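Local coordinates for translocator protein BipD (PDB 3NFT) that is required for invasion of epithelial cells and survival within host cells, and probably regulates secretion of the effectors BipB and BipC by type III secretion, at residues A[72-76]-A[152-156]; A[146-150]-A[191-195]. All blocks are in the same frame, centred on the assembly; numbering follows the deposited sequence. Where two conformers were deposited one is given.

Interaction 1 of 2, residues A[72-76]-A[152-156]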
loop_
_atom_site.group_PDB
_atom_site.type_symbol
_atom_site.label_atom_id
_atom_site.label_comp_id
_atom_site.label_asym_id
_atom_site.label_seq_id
_atom_site.Cartn_x
_atom_site.Cartn_y
_atom_site.Cartn_z
ATOM N N ARG A 72 -30.568 -8.370 38.221
ATOM C CA ARG A 72 -29.219 -7.807 38.155
ATOM C C ARG A 72 -28.390 -8.544 37.107
ATOM O O ARG A 72 -28.741 -9.653 36.686
ATOM C CB ARG A 72 -28.578 -7.866 39.531
ATOM C CG ARG A 72 -29.329 -6.940 40.522
ATOM C CD ARG A 72 -29.026 -7.229 41.915
ATOM N NE ARG A 72 -30.031 -6.738 42.878
ATOM C CZ ARG A 72 -29.822 -5.919 43.899
ATOM N NH1 ARG A 72 -28.609 -5.430 44.169
ATOM N NH2 ARG A 72 -30.850 -5.599 44.680
ATOM N N ALA A 73 -27.269 -7.939 36.720
ATOM C CA ALA A 73 -26.419 -8.433 35.673
ATOM C C ALA A 73 -25.299 -9.321 36.198
ATOM O O ALA A 73 -24.607 -8.963 37.150
ATOM C CB ALA A 73 -25.799 -7.216 34.889
ATOM N N ASN A 74 -25.044 -10.435 35.513
ATOM C CA ASN A 74 -23.855 -11.259 35.694
ATOM C C ASN A 74 -22.753 -10.563 34.925
ATOM O O ASN A 74 -22.657 -10.643 33.704
ATOM C CB ASN A 74 -24.098 -12.699 35.176
ATOM C CG ASN A 74 -22.876 -13.567 35.240
ATOM O OD1 ASN A 74 -21.806 -13.119 35.657
ATOM N ND2 ASN A 74 -23.017 -14.855 34.809
ATOM N N LEU A 75 -21.923 -9.821 35.648
ATOM C CA LEU A 75 -20.941 -8.973 34.964
ATOM C C LEU A 75 -19.817 -9.775 34.289
ATOM O O LEU A 75 -19.083 -9.246 33.451
ATOM C CB LEU A 75 -20.348 -7.944 35.937
ATOM C CG LEU A 75 -21.339 -7.029 36.617
ATOM C CD1 LEU A 75 -20.619 -6.210 37.721
ATOM C CD2 LEU A 75 -22.005 -6.102 35.589
ATOM N N THR A 76 -19.656 -11.036 34.680
ATOM C CA THR A 76 -18.611 -11.849 34.075
ATOM C C THR A 76 -18.825 -12.041 32.566
ATOM O O THR A 76 -17.863 -12.347 31.854
ATOM C CB THR A 76 -18.471 -13.231 34.725
ATOM O OG1 THR A 76 -19.569 -14.093 34.357
ATOM C CG2 THR A 76 -18.387 -13.091 36.272
ATOM N N GLN A 152 -20.124 -2.475 30.875
ATOM C CA GLN A 152 -20.049 -3.260 32.084
ATOM C C GLN A 152 -20.292 -2.437 33.322
ATOM O O GLN A 152 -21.019 -2.847 34.221
ATOM C CB GLN A 152 -18.710 -4.006 32.166
ATOM C CG GLN A 152 -18.523 -4.973 33.318
ATOM C CD GLN A 152 -17.215 -5.756 33.187
ATOM O OE1 GLN A 152 -16.374 -5.445 32.343
ATOM N NE2 GLN A 152 -17.044 -6.781 33.986
ATOM N N SER A 153 -19.684 -1.253 33.375
ATOM C CA SER A 153 -19.800 -0.416 34.561
ATOM C C SER A 153 -21.229 0.124 34.710
ATOM O O SER A 153 -21.720 0.307 35.821
ATOM C CB SER A 153 -18.778 0.732 34.523
ATOM O OG SER A 153 -19.106 1.699 33.546
ATOM N N VAL A 154 -21.920 0.335 33.582
ATOM C CA VAL A 154 -23.328 0.746 33.598
ATOM C C VAL A 154 -24.194 -0.423 34.083
ATOM O O VAL A 154 -25.039 -0.273 34.932
ATOM C CB VAL A 154 -23.780 1.285 32.238
ATOM C CG1 VAL A 154 -25.274 1.596 32.235
ATOM C CG2 VAL A 154 -22.975 2.537 31.824
ATOM N N ALA A 155 -23.912 -1.623 33.591
ATOM C CA ALA A 155 -24.605 -2.803 34.125
ATOM C C ALA A 155 -24.406 -2.998 35.613
ATOM O O ALA A 155 -25.331 -3.369 36.332
ATOM C CB ALA A 155 -24.201 -4.051 33.332
ATOM N N ASP A 156 -23.189 -2.716 36.083
ATOM C CA ASP A 156 -22.820 -2.861 37.476
ATOM C C ASP A 156 -23.639 -1.858 38.310
ATOM O O ASP A 156 -24.292 -2.220 39.278
ATOM C CB ASP A 156 -21.318 -2.588 37.606
ATOM C CG ASP A 156 -20.730 -2.976 38.950
ATOM O OD1 ASP A 156 -21.427 -3.428 39.874
ATOM O OD2 ASP A 156 -19.487 -2.802 39.072
#

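Interaction 2 of 2, residues A[146-150]-A[191-195]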
loop_
_atom_site.group_PDB
_atom_site.type_symbol
_atom_site.label_atom_id
_atom_site.label_comp_id
_atom_site.label_asym_id
_atom_site.label_seq_id
_atom_site.Cartn_x
_atom_site.Cartn_y
_atom_site.Cartn_z
ATOM N N GLY A 146 -12.593 -0.599 25.782
ATOM C CA GLY A 146 -13.013 0.529 26.617
ATOM C C GLY A 146 -14.514 0.696 26.659
ATOM O O GLY A 146 -15.122 0.919 27.713
ATOM N N LEU A 147 -15.143 0.607 25.501
ATOM C CA LEU A 147 -16.587 0.743 25.460
ATOM C C LEU A 147 -17.266 -0.415 26.199
ATOM O O LEU A 147 -18.305 -0.226 26.814
ATOM C CB LEU A 147 -17.089 0.904 24.035
ATOM C CG LEU A 147 -17.151 2.357 23.513
ATOM C CD1 LEU A 147 -18.267 3.164 24.152
ATOM C CD2 LEU A 147 -15.826 3.114 23.701
ATOM N N THR A 148 -16.682 -1.605 26.132
ATOM C CA THR A 148 -17.277 -2.727 26.839
ATOM C C THR A 148 -17.086 -2.575 28.348
ATOM O O THR A 148 -17.954 -2.935 29.132
ATOM C CB THR A 148 -16.740 -4.081 26.326
ATOM O OG1 THR A 148 -16.991 -4.169 24.907
ATOM C CG2 THR A 148 -17.412 -5.251 27.050
ATOM N N LYS A 149 -15.941 -2.032 28.763
ATOM C CA LYS A 149 -15.778 -1.712 30.170
ATOM C C LYS A 149 -16.806 -0.700 30.666
ATOM O O LYS A 149 -17.384 -0.838 31.756
ATOM C CB LYS A 149 -14.361 -1.201 30.410
ATOM C CG LYS A 149 -14.131 -0.774 31.814
ATOM C CD LYS A 149 -14.165 -1.886 32.831
ATOM C CE LYS A 149 -13.458 -1.418 34.115
ATOM N NZ LYS A 149 -13.794 -2.241 35.282
ATOM N N TYR A 150 -17.032 0.342 29.878
ATOM C CA TYR A 150 -18.105 1.295 30.151
ATOM C C TYR A 150 -19.458 0.620 30.291
ATOM O O TYR A 150 -20.195 0.829 31.241
ATOM C CB TYR A 150 -18.145 2.320 29.044
ATOM C CG TYR A 150 -19.440 3.089 28.834
ATOM C CD1 TYR A 150 -19.973 3.925 29.821
ATOM C CD2 TYR A 150 -20.096 3.043 27.625
ATOM C CE1 TYR A 150 -21.111 4.649 29.594
ATOM C CE2 TYR A 150 -21.251 3.767 27.388
ATOM C CZ TYR A 150 -21.763 4.576 28.380
ATOM O OH TYR A 150 -22.891 5.320 28.136
ATOM N N LEU A 191 -15.013 6.962 33.859
ATOM C CA LEU A 191 -15.168 6.466 32.500
ATOM C C LEU A 191 -13.805 6.193 31.857
ATOM O O LEU A 191 -12.863 6.991 31.985
ATOM C CB LEU A 191 -15.976 7.437 31.639
ATOM C CG LEU A 191 -17.457 7.530 32.011
ATOM C CD1 LEU A 191 -18.123 8.702 31.283
ATOM C CD2 LEU A 191 -18.192 6.198 31.730
ATOM N N PRO A 192 -13.670 5.048 31.171
ATOM C CA PRO A 192 -12.428 4.707 30.484
ATOM C C PRO A 192 -12.089 5.703 29.397
ATOM O O PRO A 192 -12.973 6.262 28.776
ATOM C CB PRO A 192 -12.739 3.349 29.831
ATOM C CG PRO A 192 -14.004 2.958 30.285
ATOM C CD PRO A 192 -14.732 4.072 30.926
ATOM N N THR A 193 -10.809 5.945 29.187
ATOM C CA THR A 193 -10.365 6.694 28.025
ATOM C C THR A 193 -9.488 5.778 27.191
ATOM O O THR A 193 -8.934 4.799 27.695
ATOM C CB THR A 193 -9.604 7.958 28.431
ATOM O OG1 THR A 193 -8.393 7.574 29.073
ATOM C CG2 THR A 193 -10.441 8.793 29.356
ATOM N N MET A 194 -9.399 6.065 25.903
ATOM C CA MET A 194 -8.679 5.216 24.989
ATOM C C MET A 194 -7.784 6.091 24.132
ATOM O O MET A 194 -8.122 7.227 23.842
ATOM C CB MET A 194 -9.680 4.458 24.124
ATOM C CG MET A 194 -10.571 3.465 24.904
ATOM S SD MET A 194 -12.312 3.526 24.413
ATOM C CE MET A 194 -12.868 4.922 25.365
ATOM N N GLN A 195 -6.633 5.558 23.754
ATOM C CA GLN A 195 -5.705 6.276 22.902
ATOM C C GLN A 195 -5.648 5.543 21.580
ATOM O O GLN A 195 -5.318 4.364 21.541
ATOM C CB GLN A 195 -4.317 6.318 23.542
ATOM C CG GLN A 195 -3.252 6.909 22.655
ATOM C CD GLN A 195 -3.491 8.371 22.366
ATOM O OE1 GLN A 195 -3.609 9.181 23.291
ATOM N NE2 GLN A 195 -3.576 8.720 21.080
#

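Interaction 1 of 2, residues A[72-76]-A[152-156]
L75 lies against one turn of the long helix 121-160, in the stretch predicted to be coiled coil. It belongs to the N-cap turn that leads into helix 76-103. L75 CB meets the side-chain nitrogen NE2 of Q152. CG is anti to the carbonyl carbon (chi1 -58°), which carries the two methyls over to the helix. L75 CD1 sits 3.5 Å from D156 CG and contacts both carboxylate oxygens as well as CB of that residue. The L75 and D156 side chains cross at about a right angle. L75 CD2 turns to the backbone, near D156 N and Q152 O, and packs 3.8 Å from A155 CB. A second methyl, A73 CB, lies 3.9 Å from the same A155 CB.

The polar groups look elsewhere. Q152 stretches out and brings NE2 to 3.2 Å from L75 O, but the angle is too poor for a hydrogen bond. Its amide is held instead by D79 and R82 of helix 76-103. D156 OD1 forms a salt bridge with K160.

The turn itself is fixed by N74. N74 OD1 accepts from T76 N at 3.1 Å, the capping bond, and from T76 OG1 at 2.8 Å. Both donors approach from the same face of the carbonyl plane, with T76 N lifted 40° out of it.

Interaction 2 of 2, residues A[146-150]-A[191-195]
P192 rests its ring on the helical turn that starts at G146. P192 CG comes 3.5 Å from G146 O and also lies near Y150 N. G146 O accepts from Y150 N within helix 121-160, and P192 CG packs against this pair by van der Waals contact. K149 CG approaches P192 CG at 4.0 Å. The lysine chain then bends at chi2 and takes its amine away from the contact.

M194 covers the other part of the turn. Its CG is anti to the carbonyl carbon, and the chain bends again at chi2 (136°) and chi3. The bends lay M194 SD over the bare CA of G146, at 3.8 Å. M194 SD also lies 3.6 Å from L147 CD2, and M194 CE touches the same methyl. The L147 and M194 side chains cross at about a right angle.

Y150 and L191 lie side by side and point the same way. L191 CD2 reaches Y150 CD1 at 3.5 Å and then CE1, meeting the ring obliquely. The contact between the two segments is wholly nonpolar in its side chains.

The turn 146-150 lies in the predicted coiled coil of the long helix, and a small antiparallel sheet packs on the side of that helix through P192 and M194. Strand 193-195 is an outer strand of this sheet. M194 pairs through its backbone with V221 of strand 220-223, and I223 of that strand touches Y150 and P192. L228 of helix 226-233 packs on Y150 and L191. On helix 244-295, L268 meets L147 and I261 meets Y150.

From the N terminus, the chain first passes 72-76, the loop leading into helix 76-103. It then runs along that helix and, past an unmodelled gap at 106-114, helix 121-160. There it meets 146-150 and, soon after, 152-156. Interaction 1 closes a loop with 75 residues between its segments, mostly helical. Interaction 2 closes a shorter one, with 40 residues between, when the chain returns at 191-195. The two loops cross: 146-150 lies between the segments of interaction 1, while 191-195 lies beyond 152-156. They are about 15 Å apart, centre to centre. Helix 121-160 is common to both: it meets the loop before helix 76-103 in one and the small sheet with strand 193-195 in the other.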